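Local coordinates for probable adhesion protein (Pseudomonas aeruginosa PAO1, PDB 6R3Z), which probably serves as the periplasmic solute-binding protein of a metal transport system, binding ferrous iron and, in this crystal, nickel through six histidines, at residues F224-F229 with L248-Y253; N109-L114 with T175-Y180; K244-S249 with L269-R274. All coordinates share one frame; numbering follows the deposited sequence.

Contact 1: residues F224-F229 with L248-Y253. With NI (nickel (II) ion), chain B.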
loop_
_atom_site.group_PDB
_atom_site.type_symbol
_atom_site.label_atom_id
_atom_site.label_comp_id
_atom_site.label_asym_id
_atom_site.label_seq_id
_atom_site.Cartn_x
_atom_site.Cartn_y
_atom_site.Cartn_z
ATOM N N PHE A 224 6.299 -8.589 -11.707
ATOM C CA PHE A 224 5.182 -7.685 -11.459
ATOM C C PHE A 224 5.690 -6.257 -11.519
ATOM O O PHE A 224 6.502 -5.852 -10.674
ATOM C CB PHE A 224 4.478 -7.968 -10.123
ATOM C CG PHE A 224 3.834 -9.329 -10.031
ATOM C CD1 PHE A 224 2.632 -9.599 -10.685
ATOM C CD2 PHE A 224 4.430 -10.350 -9.299
ATOM C CE1 PHE A 224 2.044 -10.867 -10.614
ATOM C CE2 PHE A 224 3.850 -11.624 -9.240
ATOM C CZ PHE A 224 2.640 -11.867 -9.871
ATOM N N SER A 225 5.252 -5.512 -12.548
ATOM C CA SER A 225 5.625 -4.109 -12.736
ATOM C C SER A 225 4.568 -3.149 -12.142
ATOM O O SER A 225 3.533 -3.586 -11.636
ATOM C CB SER A 225 5.911 -3.805 -14.210
ATOM O OG SER A 225 4.733 -3.899 -14.995
ATOM N N GLU A 226 4.843 -1.839 -12.200
ATOM C CA GLU A 226 3.951 -0.817 -11.653
ATOM C C GLU A 226 2.984 -0.238 -12.664
ATOM O O GLU A 226 3.407 0.286 -13.696
ATOM C CB GLU A 226 4.787 0.359 -11.068
ATOM C CG GLU A 226 5.590 -0.001 -9.822
ATOM C CD GLU A 226 4.678 -0.416 -8.692
ATOM O OE1 GLU A 226 4.022 0.467 -8.090
ATOM O OE2 GLU A 226 4.556 -1.642 -8.471
ATOM N N ILE A 227 1.687 -0.232 -12.318
ATOM C CA ILE A 227 0.686 0.443 -13.136
ATOM C C ILE A 227 0.749 1.975 -12.849
ATOM O O ILE A 227 0.625 2.778 -13.775
ATOM C CB ILE A 227 -0.750 -0.094 -12.841
ATOM C CG1 ILE A 227 -0.878 -1.605 -13.146
ATOM C CG2 ILE A 227 -1.802 0.713 -13.618
ATOM C CD1 ILE A 227 -2.165 -2.302 -12.543
ATOM N N ASP A 228 0.895 2.355 -11.548
ATOM C CA ASP A 228 0.774 3.733 -11.069
ATOM C C ASP A 228 1.762 4.722 -11.655
ATOM O O ASP A 228 1.344 5.642 -12.355
ATOM C CB ASP A 228 0.804 3.775 -9.537
ATOM C CG ASP A 228 -0.486 3.265 -8.914
ATOM O OD1 ASP A 228 -1.451 2.963 -9.683
ATOM O OD2 ASP A 228 -0.532 3.136 -7.669
ATOM N N PHE A 229 3.034 4.578 -11.363
ATOM C CA PHE A 229 4.033 5.516 -11.915
ATOM C C PHE A 229 5.074 4.625 -12.591
ATOM O O PHE A 229 6.059 4.210 -11.977
ATOM C CB PHE A 229 4.596 6.428 -10.802
ATOM C CG PHE A 229 3.556 7.382 -10.260
ATOM C CD1 PHE A 229 3.314 8.605 -10.883
ATOM C CD2 PHE A 229 2.781 7.041 -9.149
ATOM C CE1 PHE A 229 2.333 9.478 -10.389
ATOM C CE2 PHE A 229 1.800 7.911 -8.659
ATOM C CZ PHE A 229 1.585 9.128 -9.276
ATOM N N LEU A 248 0.834 -4.546 -11.304
ATOM C CA LEU A 248 0.110 -4.348 -10.057
ATOM C C LEU A 248 0.004 -2.879 -9.692
ATOM O O LEU A 248 0.806 -2.049 -10.148
ATOM C CB LEU A 248 0.780 -5.137 -8.914
ATOM C CG LEU A 248 0.903 -6.666 -9.063
ATOM C CD1 LEU A 248 1.705 -7.240 -7.914
ATOM C CD2 LEU A 248 -0.491 -7.363 -9.141
ATOM N N SER A 249 -0.977 -2.575 -8.840
ATOM C CA SER A 249 -1.228 -1.238 -8.358
ATOM C C SER A 249 -0.683 -1.043 -6.941
ATOM O O SER A 249 -0.997 -1.817 -6.038
ATOM C CB SER A 249 -2.722 -0.924 -8.385
ATOM O OG SER A 249 -2.955 0.374 -7.863
ATOM N N HIS A 250 0.055 0.055 -6.743
ATOM C CA HIS A 250 0.562 0.482 -5.429
ATOM C C HIS A 250 -0.615 1.251 -4.716
ATOM O O HIS A 250 -0.453 1.704 -3.579
ATOM C CB HIS A 250 1.727 1.463 -5.678
ATOM C CG HIS A 250 2.610 1.783 -4.501
ATOM N ND1 HIS A 250 2.145 2.522 -3.411
ATOM C CD2 HIS A 250 3.954 1.620 -4.368
ATOM C CE1 HIS A 250 3.210 2.728 -2.639
ATOM N NE2 HIS A 250 4.309 2.190 -3.164
ATOM N N ILE A 251 -1.768 1.438 -5.418
ATOM C CA ILE A 251 -2.965 2.175 -4.923
ATOM C C ILE A 251 -2.489 3.610 -4.533
ATOM O O ILE A 251 -2.586 4.048 -3.378
ATOM C CB ILE A 251 -3.719 1.402 -3.801
ATOM C CG1 ILE A 251 -3.841 -0.129 -4.180
ATOM C CG2 ILE A 251 -5.107 2.072 -3.533
ATOM C CD1 ILE A 251 -4.509 -1.066 -3.143
ATOM N N SER A 252 -1.856 4.297 -5.511
ATOM C CA SER A 252 -1.255 5.606 -5.263
ATOM C C SER A 252 -1.545 6.617 -6.364
ATOM O O SER A 252 -1.027 7.729 -6.287
ATOM C CB SER A 252 0.258 5.435 -5.148
ATOM O OG SER A 252 0.806 5.125 -6.424
ATOM N N TYR A 253 -2.346 6.250 -7.379
ATOM C CA TYR A 253 -2.618 7.133 -8.525
ATOM C C TYR A 253 -4.050 7.661 -8.576
ATOM O O TYR A 253 -4.974 6.883 -8.432
ATOM C CB TYR A 253 -2.326 6.352 -9.825
ATOM C CG TYR A 253 -2.334 7.213 -11.066
ATOM C CD1 TYR A 253 -1.200 7.920 -11.452
ATOM C CD2 TYR A 253 -3.481 7.337 -11.848
ATOM C CE1 TYR A 253 -1.205 8.736 -12.584
ATOM C CE2 TYR A 253 -3.501 8.155 -12.978
ATOM C CZ TYR A 253 -2.360 8.855 -13.341
ATOM O OH TYR A 253 -2.345 9.642 -14.470
HETATM NI NI NI B . 6.334 2.488 -2.345
HETATM O O HOH W 1 1.480 0.589 -9.261
HETATM O O HOH W 2 -3.802 3.641 -8.169
#

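Contact 2: residues N109-L114 with T175-Y180. With NI (nickel (II) ion), chain B.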
loop_
_atom_site.group_PDB
_atom_site.type_symbol
_atom_site.label_atom_id
_atom_site.label_comp_id
_atom_site.label_asym_id
_atom_site.label_seq_id
_atom_site.Cartn_x
_atom_site.Cartn_y
_atom_site.Cartn_z
ATOM N N ASN A 109 10.010 -3.343 5.392
ATOM C CA ASN A 109 9.182 -3.021 4.239
ATOM C C ASN A 109 7.962 -2.185 4.716
ATOM O O ASN A 109 7.151 -2.670 5.500
ATOM C CB ASN A 109 8.737 -4.287 3.486
ATOM C CG ASN A 109 8.136 -3.962 2.121
ATOM O OD1 ASN A 109 7.369 -2.992 1.961
ATOM N ND2 ASN A 109 8.455 -4.773 1.115
ATOM N N PRO A 110 7.813 -0.938 4.242
ATOM C CA PRO A 110 6.705 -0.099 4.739
ATOM C C PRO A 110 5.346 -0.300 4.055
ATOM O O PRO A 110 4.391 0.391 4.428
ATOM C CB PRO A 110 7.236 1.319 4.512
ATOM C CG PRO A 110 8.077 1.200 3.268
ATOM C CD PRO A 110 8.681 -0.189 3.300
ATOM N N HIS A 111 5.258 -1.179 3.033
ATOM C CA HIS A 111 4.023 -1.399 2.246
ATOM C C HIS A 111 3.005 -2.340 2.906
ATOM O O HIS A 111 2.426 -3.203 2.233
ATOM C CB HIS A 111 4.375 -1.884 0.830
ATOM C CG HIS A 111 5.256 -0.943 0.081
ATOM N ND1 HIS A 111 6.638 -1.034 0.164
ATOM C CD2 HIS A 111 4.931 0.063 -0.773
ATOM C CE1 HIS A 111 7.108 -0.080 -0.626
ATOM N NE2 HIS A 111 6.118 0.620 -1.198
ATOM N N THR A 112 2.790 -2.168 4.227
ATOM C CA THR A 112 1.855 -3.004 5.015
ATOM C C THR A 112 0.417 -2.889 4.482
ATOM O O THR A 112 -0.363 -3.856 4.586
ATOM C CB THR A 112 1.906 -2.599 6.492
ATOM O OG1 THR A 112 1.467 -1.238 6.605
ATOM C CG2 THR A 112 3.313 -2.777 7.114
ATOM N N PHE A 113 0.074 -1.710 3.882
ATOM C CA PHE A 113 -1.270 -1.484 3.311
ATOM C C PHE A 113 -1.566 -2.401 2.114
ATOM O O PHE A 113 -2.727 -2.551 1.751
ATOM C CB PHE A 113 -1.492 -0.010 2.942
ATOM C CG PHE A 113 -0.334 0.613 2.199
ATOM C CD1 PHE A 113 -0.283 0.580 0.804
ATOM C CD2 PHE A 113 0.698 1.246 2.887
ATOM C CE1 PHE A 113 0.779 1.174 0.114
ATOM C CE2 PHE A 113 1.776 1.824 2.193
ATOM C CZ PHE A 113 1.815 1.768 0.810
ATOM N N LEU A 114 -0.543 -3.024 1.509
ATOM C CA LEU A 114 -0.798 -3.940 0.395
ATOM C C LEU A 114 -0.869 -5.390 0.892
ATOM O O LEU A 114 -0.177 -6.262 0.400
ATOM C CB LEU A 114 0.175 -3.739 -0.779
ATOM C CG LEU A 114 0.170 -2.328 -1.396
ATOM C CD1 LEU A 114 1.354 -2.119 -2.315
ATOM C CD2 LEU A 114 -1.132 -2.023 -2.105
ATOM N N THR A 175 9.738 -8.330 -8.665
ATOM C CA THR A 175 8.902 -7.134 -8.746
ATOM C C THR A 175 9.803 -5.945 -9.082
ATOM O O THR A 175 10.993 -5.979 -8.759
ATOM C CB THR A 175 8.057 -6.858 -7.478
ATOM O OG1 THR A 175 8.885 -6.397 -6.395
ATOM C CG2 THR A 175 7.184 -8.055 -7.052
ATOM N N ILE A 176 9.248 -4.892 -9.700
ATOM C CA ILE A 176 10.057 -3.680 -9.994
ATOM C C ILE A 176 10.203 -2.879 -8.679
ATOM O O ILE A 176 11.326 -2.586 -8.254
ATOM C CB ILE A 176 9.386 -2.810 -11.106
ATOM C CG1 ILE A 176 9.336 -3.530 -12.485
ATOM C CG2 ILE A 176 10.080 -1.422 -11.224
ATOM C CD1 ILE A 176 10.665 -3.912 -13.116
ATOM N N HIS A 177 9.050 -2.539 -8.051
ATOM C CA HIS A 177 8.958 -1.794 -6.789
ATOM C C HIS A 177 8.849 -2.812 -5.652
ATOM O O HIS A 177 8.205 -3.843 -5.831
ATOM C CB HIS A 177 7.732 -0.862 -6.822
ATOM C CG HIS A 177 7.706 0.204 -5.773
ATOM N ND1 HIS A 177 8.347 1.424 -5.967
ATOM C CD2 HIS A 177 7.033 0.249 -4.599
ATOM C CE1 HIS A 177 8.062 2.152 -4.896
ATOM N NE2 HIS A 177 7.247 1.500 -4.062
ATOM N N GLY A 178 9.488 -2.544 -4.511
ATOM C CA GLY A 178 9.453 -3.475 -3.372
ATOM C C GLY A 178 8.161 -3.396 -2.558
ATOM O O GLY A 178 8.205 -3.394 -1.328
ATOM N N ALA A 179 7.005 -3.333 -3.235
ATOM C CA ALA A 179 5.702 -3.114 -2.610
ATOM C C ALA A 179 4.880 -4.351 -2.281
ATOM O O ALA A 179 3.859 -4.205 -1.596
ATOM C CB ALA A 179 4.865 -2.219 -3.525
ATOM N N TYR A 180 5.240 -5.534 -2.833
ATOM C CA TYR A 180 4.340 -6.690 -2.810
ATOM C C TYR A 180 4.734 -7.883 -1.940
ATOM O O TYR A 180 4.086 -8.936 -2.023
ATOM C CB TYR A 180 4.109 -7.134 -4.264
ATOM C CG TYR A 180 3.627 -5.966 -5.102
ATOM C CD1 TYR A 180 2.382 -5.385 -4.867
ATOM C CD2 TYR A 180 4.494 -5.305 -5.970
ATOM C CE1 TYR A 180 1.959 -4.260 -5.571
ATOM C CE2 TYR A 180 4.086 -4.168 -6.679
ATOM C CZ TYR A 180 2.829 -3.629 -6.449
ATOM O OH TYR A 180 2.406 -2.507 -7.131
HETATM NI NI NI B . 6.334 2.488 -2.345
HETATM O O HOH W 3 2.730 -5.959 0.091
#

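Contact 3: residues K244-S249 with L269-R274. With EDO (1,2-ethanediol), chain H.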
loop_
_atom_site.group_PDB
_atom_site.type_symbol
_atom_site.label_atom_id
_atom_site.label_comp_id
_atom_site.label_asym_id
_atom_site.label_seq_id
_atom_site.Cartn_x
_atom_site.Cartn_y
_atom_site.Cartn_z
ATOM N N LYS A 244 7.774 -13.515 -18.030
ATOM C CA LYS A 244 6.395 -13.075 -18.253
ATOM C C LYS A 244 6.072 -11.855 -17.376
ATOM O O LYS A 244 6.367 -11.851 -16.182
ATOM C CB LYS A 244 5.380 -14.205 -17.975
ATOM C CG LYS A 244 5.356 -15.309 -19.024
ATOM C CD LYS A 244 4.231 -16.308 -18.740
ATOM C CE LYS A 244 4.190 -17.438 -19.747
ATOM N NZ LYS A 244 3.132 -18.433 -19.417
ATOM N N LEU A 245 5.474 -10.833 -17.980
ATOM C CA LEU A 245 5.160 -9.587 -17.307
ATOM C C LEU A 245 3.675 -9.432 -16.936
ATOM O O LEU A 245 2.786 -9.642 -17.767
ATOM C CB LEU A 245 5.619 -8.405 -18.194
ATOM C CG LEU A 245 5.261 -6.989 -17.723
ATOM C CD1 LEU A 245 6.115 -6.578 -16.558
ATOM C CD2 LEU A 245 5.381 -5.989 -18.873
ATOM N N TYR A 246 3.436 -9.030 -15.681
ATOM C CA TYR A 246 2.131 -8.686 -15.126
ATOM C C TYR A 246 2.331 -7.340 -14.414
ATOM O O TYR A 246 3.475 -6.963 -14.140
ATOM C CB TYR A 246 1.623 -9.763 -14.150
ATOM C CG TYR A 246 1.482 -11.129 -14.785
ATOM C CD1 TYR A 246 2.553 -12.016 -14.817
ATOM C CD2 TYR A 246 0.268 -11.551 -15.331
ATOM C CE1 TYR A 246 2.435 -13.278 -15.393
ATOM C CE2 TYR A 246 0.140 -12.818 -15.914
ATOM C CZ TYR A 246 1.235 -13.669 -15.956
ATOM O OH TYR A 246 1.179 -14.929 -16.500
ATOM N N SER A 247 1.251 -6.597 -14.185
ATOM C CA SER A 247 1.352 -5.306 -13.532
ATOM C C SER A 247 0.377 -5.219 -12.363
ATOM O O SER A 247 -0.735 -5.780 -12.411
ATOM C CB SER A 247 1.126 -4.176 -14.531
ATOM O OG SER A 247 2.115 -4.192 -15.549
ATOM N N LEU A 248 0.834 -4.546 -11.304
ATOM C CA LEU A 248 0.110 -4.348 -10.057
ATOM C C LEU A 248 0.004 -2.879 -9.692
ATOM O O LEU A 248 0.806 -2.049 -10.148
ATOM C CB LEU A 248 0.780 -5.137 -8.914
ATOM C CG LEU A 248 0.903 -6.666 -9.063
ATOM C CD1 LEU A 248 1.705 -7.240 -7.914
ATOM C CD2 LEU A 248 -0.491 -7.363 -9.141
ATOM N N SER A 249 -0.977 -2.575 -8.840
ATOM C CA SER A 249 -1.228 -1.238 -8.358
ATOM C C SER A 249 -0.683 -1.043 -6.941
ATOM O O SER A 249 -0.997 -1.817 -6.038
ATOM C CB SER A 249 -2.722 -0.924 -8.385
ATOM O OG SER A 249 -2.955 0.374 -7.863
ATOM N N LEU A 269 -5.061 -8.946 -6.392
ATOM C CA LEU A 269 -5.209 -10.374 -6.096
ATOM C C LEU A 269 -5.571 -11.205 -7.340
ATOM O O LEU A 269 -5.052 -12.311 -7.503
ATOM C CB LEU A 269 -6.211 -10.581 -4.948
ATOM C CG LEU A 269 -5.761 -10.070 -3.554
ATOM C CD1 LEU A 269 -6.851 -10.285 -2.511
ATOM C CD2 LEU A 269 -4.490 -10.759 -3.074
ATOM N N ASP A 270 -6.434 -10.672 -8.224
ATOM C CA ASP A 270 -6.836 -11.375 -9.453
ATOM C C ASP A 270 -5.632 -11.557 -10.383
ATOM O O ASP A 270 -5.500 -12.604 -11.002
ATOM C CB ASP A 270 -7.949 -10.626 -10.190
ATOM C CG ASP A 270 -9.303 -10.694 -9.519
ATOM O OD1 ASP A 270 -9.509 -11.611 -8.679
ATOM O OD2 ASP A 270 -10.156 -9.832 -9.826
ATOM N N THR A 271 -4.755 -10.521 -10.478
ATOM C CA THR A 271 -3.564 -10.575 -11.330
ATOM C C THR A 271 -2.571 -11.618 -10.791
ATOM O O THR A 271 -2.051 -12.415 -11.574
ATOM C CB THR A 271 -2.969 -9.165 -11.498
ATOM O OG1 THR A 271 -3.932 -8.351 -12.204
ATOM C CG2 THR A 271 -1.629 -9.179 -12.252
ATOM N N VAL A 272 -2.367 -11.660 -9.455
ATOM C CA VAL A 272 -1.484 -12.665 -8.850
ATOM C C VAL A 272 -2.051 -14.068 -9.138
ATOM O O VAL A 272 -1.292 -14.952 -9.544
ATOM C CB VAL A 272 -1.239 -12.424 -7.338
ATOM C CG1 VAL A 272 -0.378 -13.540 -6.736
ATOM C CG2 VAL A 272 -0.574 -11.056 -7.115
ATOM N N VAL A 273 -3.382 -14.256 -8.938
ATOM C CA VAL A 273 -4.028 -15.537 -9.223
ATOM C C VAL A 273 -3.836 -15.914 -10.699
ATOM O O VAL A 273 -3.471 -17.046 -10.993
ATOM C CB VAL A 273 -5.515 -15.548 -8.790
ATOM C CG1 VAL A 273 -6.272 -16.737 -9.398
ATOM C CG2 VAL A 273 -5.633 -15.558 -7.267
ATOM N N ARG A 274 -4.063 -14.965 -11.617
ATOM C CA ARG A 274 -3.883 -15.215 -13.068
ATOM C C ARG A 274 -2.445 -15.674 -13.388
ATOM O O ARG A 274 -2.272 -16.650 -14.124
ATOM C CB ARG A 274 -4.240 -13.982 -13.904
ATOM C CG ARG A 274 -4.273 -14.303 -15.399
ATOM C CD ARG A 274 -4.941 -13.221 -16.226
ATOM N NE ARG A 274 -4.223 -11.949 -16.152
ATOM C CZ ARG A 274 -3.253 -11.578 -16.986
ATOM N NH1 ARG A 274 -2.673 -10.391 -16.852
ATOM N NH2 ARG A 274 -2.864 -12.388 -17.971
HETATM C C1 EDO H . -13.541 -11.447 -9.071
HETATM O O1 EDO H . -12.533 -11.686 -10.041
HETATM C C2 EDO H . -13.147 -12.168 -7.771
HETATM O O2 EDO H . -11.852 -11.754 -7.372
HETATM O O HOH W 4 -3.313 -5.781 -11.651
#

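Contact 1: residues F224-F229 with L248-Y253
Residues 224-229 and 248-253 run parallel where Glu226 bridges Leu248 (CA to CA 5.5 Å), at the C-terminal ends of the neighbouring strands 220-226 and 244-248: Leu248 N donates to Ser225 O and Ile227 N to Leu248 O, both nearly straight. Beyond this bridge both chains leave the sheet, and Asp228 takes over the pairing. With CG anti to its carbonyl carbon (chi1 -73°), its carboxylate reaches into the turn 249-252. There OD2 accepts from the hydroxyl of Ser252 (OG to OD2 2.7 Å) and from the backbone N of Ser252, 2.8 Å from the same OD2, both from one face of the carboxylate plane; the bond from His250 N is weak. A water that accepts from Tyr253 N lies within hydrogen-bonding distance of the other oxygen, OD1, and probably donates to it. A second water is held by four bonds, donating to Glu226 OE1 and Leu248 O and accepting from Asp228 N and His250 N, which ties the two chains together just past the last strand bond. Glu226 OE1 lies 3.5 Å from His250 CB, while OE2 of the same carboxylate bonds to the hydroxyl of Tyr180. Apolar contacts close the two ends: CD1 of Leu248 rests 3.6 Å from Phe224 CB, and Tyr253 turns its ring edge toward a face of Phe229, the ring planes 62° apart. From this turn the imidazole of His250 reaches nickel through NE2 at 2.2 Å, one of six histidines on the ion. The bonds of Asp228 and the four-bonded water to the backbone around His250 imply a second shell that fixes the turn carrying this ligand, and the two acidic side chains near its ring would be expected to make the surroundings more favourable to a cation.

Contact 2: residues N109-L114 with T175-Y180
Two histidines of the six-histidine nickel site, His111 and His177, meet on loops that follow different sheets. Both bind the ion through NE2 at 2.2 Å, so their NE2 atoms stand only 3.2 Å apart as fellow ligands, without a hydrogen bond; the ring planes are 82° apart. His41, His66, His199 and His250 complete the coordination. Asn109 sets the orientation of His111. Its OD1 accepts from His111 N, forming an Asx turn, and also from His111 ND1 (2.8 Å from ND1 to OD1), with OD1 only 3° out of the imidazole plane. Two donors on one oxygen thus restrain both the backbone and the ring rotation, and the ring carries its proton on ND1 and binds the metal through NE2. The amide of Asn109 also crosses to the other loop, where ND2 donates to Gly178 O at 2.8 Å. CA of Ala179 sits over the centre of the His111 ring, 3.6 Å from its centroid, a CH-pi contact that covers one face. Leu114 CD1 packs 3.7 Å from Ala179 CB and also touches the ring of Tyr180, while a water donates to both Leu114 O and Ala179 O. Though six histidines may be particular to this protein, metal ligands drawn from loops at the ends of two parallel sheets are characteristic of the bacterial solute-binding protein 9 family, whose metal site lies between two lobes.

Contact 3: residues K244-S249 with L269-R274
Thr271 packs its methyl group against strand 244-248 at the centre of the contact, CG2 lying 3.8 Å from Tyr246 CB and equally far from Leu248 CD2. Because CG2 is anti to the backbone N (the OG1 torsion being -64°), the methyl faces the strand while the hydroxyl is left to bond with Arg267 O and a water. The same water donates to Ser247 O, and so bridges helix to strand where no direct hydrogen bond forms. On the buried flank, the CD2 branch of Leu248 also reaches Val272 CG2, at a wider 4.2 Å; Val272 in turn lies against helix 181-185. The elements are an edge strand of the parallel sheet and the helix that follows it in the chain, nearly antiparallel at 164° with their axes 8.6 Å apart, as in alpha/beta folds where a helix covers a sheet face. Toward solvent the fit is looser and more polar. Arg274, extended at first and then bent at chi3, lays one face of its guanidinium over the ring edge of Tyr246, NH1 being 3.5 Å from CD2, with the two planes 60° apart. Glu278 holds both groups from beyond, in a salt bridge with Arg274 NH2 and a hydrogen bond with Tyr246 OH. On the exposed Asp270, away from the strand, the carboxylate accepts two hydrogen bonds from an ethanediol molecule probably brought by the crystallisation liquor.

In the fold
Contacts 1 and 2 are buried and share the nickel ion, whereas contact 3 is partly buried and lies farther out on the same sheet as contact 1. Leu248 and Ser249 belong to both 1 and 3, and the Ser225-Ser247 hydroxyl bond joins neighbouring strands 220-226 and 244-248. Contacts 1 and 2 meet through the bond of Phe224 O with Ile176 N as well as through the metal. Both supply nickel ligands, one in contact 1 and two in contact 2; around them contact 1 relies on strand bonds, a carboxylate and waters, contact 2 on an asparagine amide and a CH-pi contact, whereas contact 3 rests on methyl packing with a polar outer edge.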